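Local coordinates for TolA protein (Vibrio cholerae, PDB 4G7X) that probably belongs to the Tol-Pal system that joins the inner and outer membranes, its C-terminal domain being of the kind that filamentous phages use as a receptor, at residues Gln42-Glu47 / Gln121-Glu126; Ala53-Leu58 / Asn113-Pro118; Arg75-Leu80 / Leu128-Leu133. All blocks are in the same frame, centred on the assembly; numbering follows the deposited sequence. Where two conformers were deposited one is given.

Contact 1. Residues Gln42-Glu47 / Gln121-Glu126; sequences QFVTSE and QPDVVE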
# COMPACT_ATOMS: atom_id res chain seq x y z
N GLN B 42 -7.67 15.33 -22.13
CA GLN B 42 -6.81 14.48 -22.96
C GLN B 42 -5.45 14.27 -22.31
O GLN B 42 -4.93 13.15 -22.29
CB GLN B 42 -6.65 15.08 -24.36
CG GLN B 42 -7.93 15.03 -25.17
CD GLN B 42 -7.76 15.48 -26.61
OE1 GLN B 42 -6.73 16.03 -26.99
NE2 GLN B 42 -8.79 15.25 -27.41
N PHE B 43 -4.87 15.35 -21.78
CA PHE B 43 -3.58 15.28 -21.12
C PHE B 43 -3.64 14.38 -19.88
O PHE B 43 -2.77 13.53 -19.69
CB PHE B 43 -3.07 16.67 -20.76
CG PHE B 43 -1.78 16.67 -19.99
CD1 PHE B 43 -0.57 16.43 -20.63
CD2 PHE B 43 -1.77 16.90 -18.61
CE1 PHE B 43 0.63 16.42 -19.92
CE2 PHE B 43 -0.58 16.89 -17.90
CZ PHE B 43 0.62 16.66 -18.56
N VAL B 44 -4.67 14.55 -19.07
CA VAL B 44 -4.85 13.74 -17.86
C VAL B 44 -5.00 12.26 -18.21
O VAL B 44 -4.35 11.41 -17.62
CB VAL B 44 -6.02 14.25 -16.99
CG1 VAL B 44 -6.28 13.32 -15.81
CG2 VAL B 44 -5.73 15.66 -16.48
N THR B 45 -5.84 11.96 -19.20
CA THR B 45 -6.05 10.58 -19.63
C THR B 45 -4.73 9.96 -20.11
O THR B 45 -4.41 8.82 -19.75
CB THR B 45 -7.14 10.51 -20.72
OG1 THR B 45 -8.37 11.01 -20.17
CG2 THR B 45 -7.37 9.07 -21.19
N SER B 46 -3.96 10.71 -20.89
CA SER B 46 -2.66 10.26 -21.38
C SER B 46 -1.69 9.98 -20.23
O SER B 46 -1.03 8.94 -20.21
CB SER B 46 -2.06 11.29 -22.35
OG SER B 46 -0.85 10.82 -22.92
N GLU B 47 -1.62 10.91 -19.28
CA GLU B 47 -0.71 10.79 -18.14
C GLU B 47 -1.06 9.63 -17.20
O GLU B 47 -0.16 8.97 -16.68
CB GLU B 47 -0.64 12.11 -17.37
CG GLU B 47 0.17 13.18 -18.09
CD GLU B 47 1.65 12.84 -18.17
OE1 GLU B 47 2.07 12.23 -19.17
OE2 GLU B 47 2.39 13.16 -17.22
N GLN B 121 1.20 18.90 -11.15
CA GLN B 121 0.05 18.47 -11.95
C GLN B 121 -1.00 17.85 -11.02
O GLN B 121 -1.22 16.63 -11.07
CB GLN B 121 0.47 17.49 -13.04
CG GLN B 121 1.29 18.11 -14.16
CD GLN B 121 1.85 17.09 -15.14
OE1 GLN B 121 1.31 15.99 -15.31
NE2 GLN B 121 2.95 17.44 -15.79
N PRO B 122 -1.65 18.68 -10.18
CA PRO B 122 -2.53 18.16 -9.12
C PRO B 122 -3.72 17.35 -9.63
O PRO B 122 -4.14 16.40 -8.97
CB PRO B 122 -3.00 19.42 -8.39
CG PRO B 122 -2.82 20.53 -9.37
CD PRO B 122 -1.62 20.16 -10.18
N ASP B 123 -4.27 17.72 -10.79
CA ASP B 123 -5.40 16.98 -11.36
C ASP B 123 -5.02 15.56 -11.77
O ASP B 123 -5.81 14.63 -11.62
CB ASP B 123 -6.07 17.76 -12.52
CG ASP B 123 -5.09 18.17 -13.62
OD1 ASP B 123 -3.86 17.99 -13.47
OD2 ASP B 123 -5.56 18.69 -14.64
N VAL B 124 -3.80 15.40 -12.27
CA VAL B 124 -3.25 14.08 -12.61
C VAL B 124 -3.00 13.27 -11.34
O VAL B 124 -3.34 12.09 -11.27
CB VAL B 124 -1.96 14.20 -13.45
CG1 VAL B 124 -1.34 12.83 -13.70
CG2 VAL B 124 -2.24 14.90 -14.78
N VAL B 125 -2.41 13.92 -10.33
CA VAL B 125 -2.14 13.27 -9.04
C VAL B 125 -3.42 12.70 -8.42
O VAL B 125 -3.41 11.59 -7.88
CB VAL B 125 -1.39 14.21 -8.07
CG1 VAL B 125 -1.25 13.59 -6.68
CG2 VAL B 125 -0.01 14.55 -8.63
N GLU B 126 -4.52 13.45 -8.50
CA GLU B 126 -5.82 12.98 -8.00
C GLU B 126 -6.25 11.63 -8.57
O GLU B 126 -6.78 10.79 -7.84
CB GLU B 126 -6.91 14.04 -8.24
CG GLU B 126 -6.81 15.24 -7.31
CD GLU B 126 -6.93 14.86 -5.84
OE1 GLU B 126 -8.02 14.39 -5.44
OE2 GLU B 126 -5.95 15.04 -5.10

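Contact 2. Residues Ala53-Leu58 / Asn113-Pro118; sequences AIYTQL and NSFPLP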
# COMPACT_ATOMS: atom_id res chain seq x y z
N ALA B 53 1.37 2.53 -16.51
CA ALA B 53 2.36 1.61 -17.07
C ALA B 53 3.65 1.59 -16.25
O ALA B 53 4.24 0.53 -16.05
CB ALA B 53 2.65 1.96 -18.52
N ILE B 54 4.09 2.76 -15.77
CA ILE B 54 5.26 2.84 -14.90
C ILE B 54 5.03 2.03 -13.62
O ILE B 54 5.89 1.24 -13.22
CB ILE B 54 5.63 4.31 -14.57
CG1 ILE B 54 6.20 5.00 -15.82
CG2 ILE B 54 6.65 4.38 -13.43
CD1 ILE B 54 6.28 6.52 -15.73
N TYR B 55 3.86 2.20 -13.01
CA TYR B 55 3.52 1.48 -11.77
C TYR B 55 3.47 -0.03 -11.97
O TYR B 55 3.96 -0.78 -11.13
CB TYR B 55 2.19 1.97 -11.19
CG TYR B 55 2.12 3.44 -10.81
CD1 TYR B 55 3.27 4.22 -10.69
CD2 TYR B 55 0.89 4.03 -10.54
CE1 TYR B 55 3.19 5.56 -10.35
CE2 TYR B 55 0.80 5.36 -10.19
CZ TYR B 55 1.95 6.12 -10.09
OH TYR B 55 1.85 7.45 -9.74
N THR B 56 2.88 -0.45 -13.08
CA THR B 56 2.74 -1.87 -13.40
C THR B 56 4.11 -2.52 -13.60
O THR B 56 4.35 -3.64 -13.14
CB THR B 56 1.83 -2.06 -14.64
OG1 THR B 56 0.57 -1.41 -14.43
CG2 THR B 56 1.58 -3.53 -14.90
N GLN B 57 5.03 -1.79 -14.24
CA GLN B 57 6.41 -2.25 -14.42
C GLN B 57 7.14 -2.37 -13.08
O GLN B 57 7.86 -3.35 -12.85
CB GLN B 57 7.17 -1.34 -15.39
CG GLN B 57 8.67 -1.57 -15.47
CD GLN B 57 9.07 -2.90 -16.10
OE1 GLN B 57 8.29 -3.52 -16.82
NE2 GLN B 57 10.29 -3.33 -15.83
N LEU B 58 6.96 -1.39 -12.20
CA LEU B 58 7.58 -1.44 -10.87
C LEU B 58 7.13 -2.68 -10.09
O LEU B 58 7.93 -3.33 -9.43
CB LEU B 58 7.29 -0.17 -10.07
CG LEU B 58 8.07 1.08 -10.51
CD1 LEU B 58 7.50 2.32 -9.84
CD2 LEU B 58 9.56 0.94 -10.22
N ASN B 113 9.74 0.55 -3.71
CA ASN B 113 10.31 1.62 -2.88
C ASN B 113 9.47 2.89 -2.88
O ASN B 113 9.21 3.46 -1.83
CB ASN B 113 11.75 1.93 -3.30
CG ASN B 113 12.73 0.86 -2.86
OD1 ASN B 113 12.49 0.11 -1.91
ND2 ASN B 113 13.87 0.79 -3.55
N SER B 114 9.07 3.32 -4.08
CA SER B 114 8.30 4.55 -4.28
C SER B 114 7.61 4.51 -5.64
O SER B 114 8.08 3.85 -6.56
CB SER B 114 9.23 5.77 -4.20
OG SER B 114 8.52 6.97 -4.44
N PHE B 115 6.48 5.22 -5.75
CA PHE B 115 5.77 5.34 -7.01
C PHE B 115 5.91 6.79 -7.45
O PHE B 115 5.57 7.69 -6.69
CB PHE B 115 4.29 5.01 -6.82
CG PHE B 115 4.03 3.59 -6.38
CD1 PHE B 115 3.70 2.62 -7.31
CD2 PHE B 115 4.09 3.23 -5.03
CE1 PHE B 115 3.45 1.31 -6.92
CE2 PHE B 115 3.85 1.92 -4.64
CZ PHE B 115 3.52 0.97 -5.58
N PRO B 116 6.41 7.03 -8.68
CA PRO B 116 6.62 8.42 -9.12
C PRO B 116 5.32 9.19 -9.34
O PRO B 116 4.29 8.59 -9.68
CB PRO B 116 7.38 8.26 -10.44
CG PRO B 116 7.94 6.87 -10.43
CD PRO B 116 6.94 6.06 -9.66
N LEU B 117 5.38 10.50 -9.14
CA LEU B 117 4.29 11.42 -9.45
C LEU B 117 4.80 12.58 -10.29
O LEU B 117 5.97 12.96 -10.16
CB LEU B 117 3.65 11.97 -8.17
CG LEU B 117 2.81 11.05 -7.28
CD1 LEU B 117 2.44 11.80 -6.01
CD2 LEU B 117 1.55 10.57 -7.99
N PRO B 118 3.93 13.16 -11.14
CA PRO B 118 4.35 14.35 -11.88
C PRO B 118 4.44 15.58 -10.98
O PRO B 118 3.70 15.67 -9.99
CB PRO B 118 3.23 14.53 -12.91
CG PRO B 118 2.04 13.91 -12.28
CD PRO B 118 2.57 12.74 -11.50

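Contact 3. Residues Arg75-Leu80 / Leu128-Leu133; sequences RVNLKL and LKNINL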
# COMPACT_ATOMS: atom_id res chain seq x y z
N ARG B 75 -6.00 -8.29 -10.91
CA ARG B 75 -6.45 -6.91 -11.01
C ARG B 75 -6.52 -6.32 -9.61
O ARG B 75 -7.12 -6.90 -8.71
CB ARG B 75 -7.81 -6.81 -11.70
CG ARG B 75 -7.81 -7.22 -13.17
CD ARG B 75 -9.01 -6.66 -13.94
NE ARG B 75 -10.29 -6.85 -13.25
CZ ARG B 75 -10.98 -5.88 -12.65
NH1 ARG B 75 -10.53 -4.63 -12.64
NH2 ARG B 75 -12.13 -6.17 -12.05
N VAL B 76 -5.89 -5.17 -9.45
CA VAL B 76 -5.80 -4.51 -8.15
C VAL B 76 -6.19 -3.04 -8.23
O VAL B 76 -6.19 -2.44 -9.31
CB VAL B 76 -4.38 -4.62 -7.54
CG1 VAL B 76 -4.01 -6.08 -7.31
CG2 VAL B 76 -3.35 -3.92 -8.42
N ASN B 77 -6.53 -2.47 -7.08
CA ASN B 77 -6.63 -1.04 -6.95
C ASN B 77 -5.55 -0.58 -5.98
O ASN B 77 -5.37 -1.18 -4.91
CB ASN B 77 -8.01 -0.64 -6.44
CG ASN B 77 -8.08 0.82 -6.05
OD1 ASN B 77 -7.89 1.18 -4.89
ND2 ASN B 77 -8.33 1.69 -7.03
N LEU B 78 -4.83 0.46 -6.38
CA LEU B 78 -3.84 1.12 -5.53
C LEU B 78 -4.37 2.44 -5.03
O LEU B 78 -4.87 3.25 -5.81
CB LEU B 78 -2.56 1.41 -6.32
CG LEU B 78 -1.51 0.32 -6.54
CD1 LEU B 78 -2.08 -0.79 -7.39
CD2 LEU B 78 -0.29 0.94 -7.20
N LYS B 79 -4.26 2.65 -3.73
CA LYS B 79 -4.43 3.98 -3.16
C LYS B 79 -3.06 4.43 -2.69
O LYS B 79 -2.40 3.74 -1.91
CB LYS B 79 -5.51 4.01 -2.08
CG LYS B 79 -6.89 3.83 -2.69
CD LYS B 79 -8.03 3.83 -1.69
CE LYS B 79 -9.36 3.92 -2.42
NZ LYS B 79 -9.64 2.73 -3.28
N LEU B 80 -2.61 5.56 -3.23
CA LEU B 80 -1.25 6.05 -3.03
C LEU B 80 -1.28 7.33 -2.23
O LEU B 80 -2.19 8.14 -2.38
CB LEU B 80 -0.56 6.28 -4.37
CG LEU B 80 -0.36 5.08 -5.30
CD1 LEU B 80 0.29 5.54 -6.59
CD2 LEU B 80 0.47 3.99 -4.63
N LEU B 128 -4.04 9.45 -10.08
CA LEU B 128 -2.96 8.51 -9.76
C LEU B 128 -3.02 7.96 -8.33
O LEU B 128 -2.53 6.86 -8.06
CB LEU B 128 -1.58 9.12 -10.03
CG LEU B 128 -1.27 9.42 -11.50
CD1 LEU B 128 0.14 9.98 -11.64
CD2 LEU B 128 -1.46 8.20 -12.38
N LYS B 129 -3.64 8.73 -7.43
CA LYS B 129 -3.77 8.33 -6.02
C LYS B 129 -4.81 7.23 -5.80
O LYS B 129 -4.88 6.68 -4.71
CB LYS B 129 -4.12 9.54 -5.16
CG LYS B 129 -2.95 10.46 -4.85
CD LYS B 129 -3.44 11.76 -4.23
CE LYS B 129 -4.21 11.48 -2.95
NZ LYS B 129 -4.64 12.75 -2.29
N ASN B 130 -5.60 6.94 -6.82
CA ASN B 130 -6.64 5.92 -6.74
C ASN B 130 -6.77 5.25 -8.10
O ASN B 130 -7.58 5.65 -8.93
CB ASN B 130 -7.97 6.55 -6.30
CG ASN B 130 -9.09 5.53 -6.09
OD1 ASN B 130 -8.87 4.32 -6.12
ND2 ASN B 130 -10.29 6.03 -5.87
N ILE B 131 -5.94 4.23 -8.33
CA ILE B 131 -5.72 3.71 -9.68
C ILE B 131 -5.87 2.19 -9.78
O ILE B 131 -5.34 1.44 -8.96
CB ILE B 131 -4.34 4.18 -10.23
CG1 ILE B 131 -4.17 3.82 -11.71
CG2 ILE B 131 -3.19 3.65 -9.37
CD1 ILE B 131 -3.01 4.51 -12.39
N ASN B 132 -6.61 1.75 -10.79
CA ASN B 132 -6.77 0.34 -11.09
C ASN B 132 -5.68 -0.14 -12.04
O ASN B 132 -5.43 0.49 -13.07
CB ASN B 132 -8.14 0.05 -11.70
CG ASN B 132 -9.28 0.37 -10.75
OD1 ASN B 132 -9.15 0.25 -9.53
ND2 ASN B 132 -10.42 0.77 -11.31
N LEU B 133 -5.03 -1.24 -11.68
CA LEU B 133 -3.96 -1.81 -12.49
C LEU B 133 -4.18 -3.30 -12.72
O LEU B 133 -4.79 -3.98 -11.90
CB LEU B 133 -2.60 -1.60 -11.82
CG LEU B 133 -2.14 -0.18 -11.45
CD1 LEU B 133 -0.81 -0.25 -10.71
CD2 LEU B 133 -2.04 0.73 -12.66
O HOH W 1 -11.90 3.18 -4.91

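Contact 1. Residues Gln42-Glu47 / Gln121-Glu126
Phe-43 meets Gln-121 ring edge to amide. Its CE2 lies 3.3 Å from Gln-121 OE1, with CZ almost as close, so the amide oxygen rests against the slightly positive C-H rim, and the amide plane is turned 63° from the ring. The ring gets there because CG of Phe-43 stands anti to the backbone N (chi1 176°). Gln-121 comes from the residue just before helix 122-128; its chain runs extended beyond CG and crosses the phenyl at about a right angle, while its backbone O takes the N-H of Val-125 in the first turn.

One face of the same ring carries Glu-47 CG, 3.5 Å above the plane and off toward the rim. The Glu-47 chain bends at chi2, and OE1 of its carboxylate is paired in a salt bridge with Arg-50. OE2 lies 3.6 Å from Gln-121 OE1, but these are two acceptors with no bond between them.

Val-124 fills the middle. Its CG1 packs on Glu-47 CB at 3.8 Å, and its CG2 sits 4.0 Å from Val-44 CG2 and also reaches Phe-43 CE2 obliquely. Asp-123 flanks this patch, with OD2 lying 3.5 Å from Val-44 CG2 and paired in a salt bridge with Arg-40, one turn back on the first helix.

The axes of segments 42-47 and 122-126 approach to 9.6 Å, their N-to-C directions 47° apart. Short helix 122-128, which links edge strands 115-116 and 130-135, is thereby laid against the N-terminal half of long helix 38-62.

Contact 2. Residues Ala53-Leu58 / Asn113-Pro118
Ile-54 starts the contact with its CG2 branch, which touches Pro-116 CG at 4.1 Å; CG2 is the branch that stands anti to the backbone N, and it meets the proline ring at the margin of the interface.

Tyr-55 does most of the work. Its CE1 packs on Phe-115 CB at 3.7 Å, and Phe-115 turns a ring edge, led by CD1, onto the tyrosine face: a T-shaped pair with centroids 5.4 Å apart and planes at 88°. At the far end OH donates to Pro-116 O, 2.7 Å away and nearly along the C=O axis, with the acceptor close to the plane of the phenol. This bond gives the Pro-116 carbonyl a partner and ties the end of the phenol to the backbone; Phe-115 over the face and the Pro-116 ring at CE1 limit its rotation, while Leu-117 CD2 brushes the hydroxyl.

This is how the TolA C-terminal domain lays its long helix, 38-62, on one face of an antiparallel sheet. The short edge strand 115-116 is held by backbone bonds between Phe-115 and Ala-87.

One turn on, Leu-58 sends CD1 to Pro-116 CD at 3.8 Å and to Ser-114 O at 3.7 Å. Beyond it, Asn-113 and Ser-114 pack against the chain of another protein.

Contact 3. Residues Arg75-Leu80 / Leu128-Leu133
Asn-77 faces Asn-132 as a non-hydrogen-bonded pair in the antiparallel ladder between strands 74-83 and 130-135, and its side chain staples the two strands on one sheet face. CB lies 3.4 Å from Asn-132 OD1. CG stands anti to the backbone N (chi1 170°), swinging the amide over toward the neighbouring strand, and lies 3.6 Å from Asn-130 OD1. There ND2 makes two bonds, to Asn-130 OD1 at 2.8 Å and to Asn-132 OD1 at 3.0 Å, with both acceptors in the plane of its own amide. The first is approached almost in line with its C=O, the second from above its carbonyl plane; together they fix the amide's flip. OD1, at the other tip, accepts from Lys-79 NZ at 2.8 Å, which would make ND2 a somewhat stronger donor.

Lys-79 runs alongside Asn-130, adds a weak bond to its OD1, and donates a hydrogen bond to a water. The opposite face is apolar and buried: Leu-78 CB meets Ile-131 CG2 at 3.8 Å, and Leu-133 and Leu-80 reach Thr-56 and Tyr-55 of helix 38-62. Outside the ladder, Lys-129 pairs with an acidic side chain of the chain of another protein. Past the last bridged pair, Leu-80 N bonds to Lys-129 O at 2.9 Å, the donor standing 38° out of the carbonyl plane.

Overall arrangement
Contacts 1 and 2 both use helix 38-62, with centres about 15 Å apart, and are joined where Val-124 CG1 meets Pro-118 CG at 3.8 Å. Contacts 2 and 3 are closer, about 11 Å between centres, and share one apolar interior: Tyr-55 OH touches Leu-128 CD1 at 3.6 Å, and Phe-115 CD2 touches Leu-80 CD2 at 3.7 Å. Contacts 1 and 3 do not touch but adjoin in sequence, since strand 130-135 follows helix 122-128 after a single residue. The disulfide Cys-74 to Cys-102 ties the start of strand 74-83 to helix 99-110. The chain of another protein reaches contacts 2 and 3, but not contact 1.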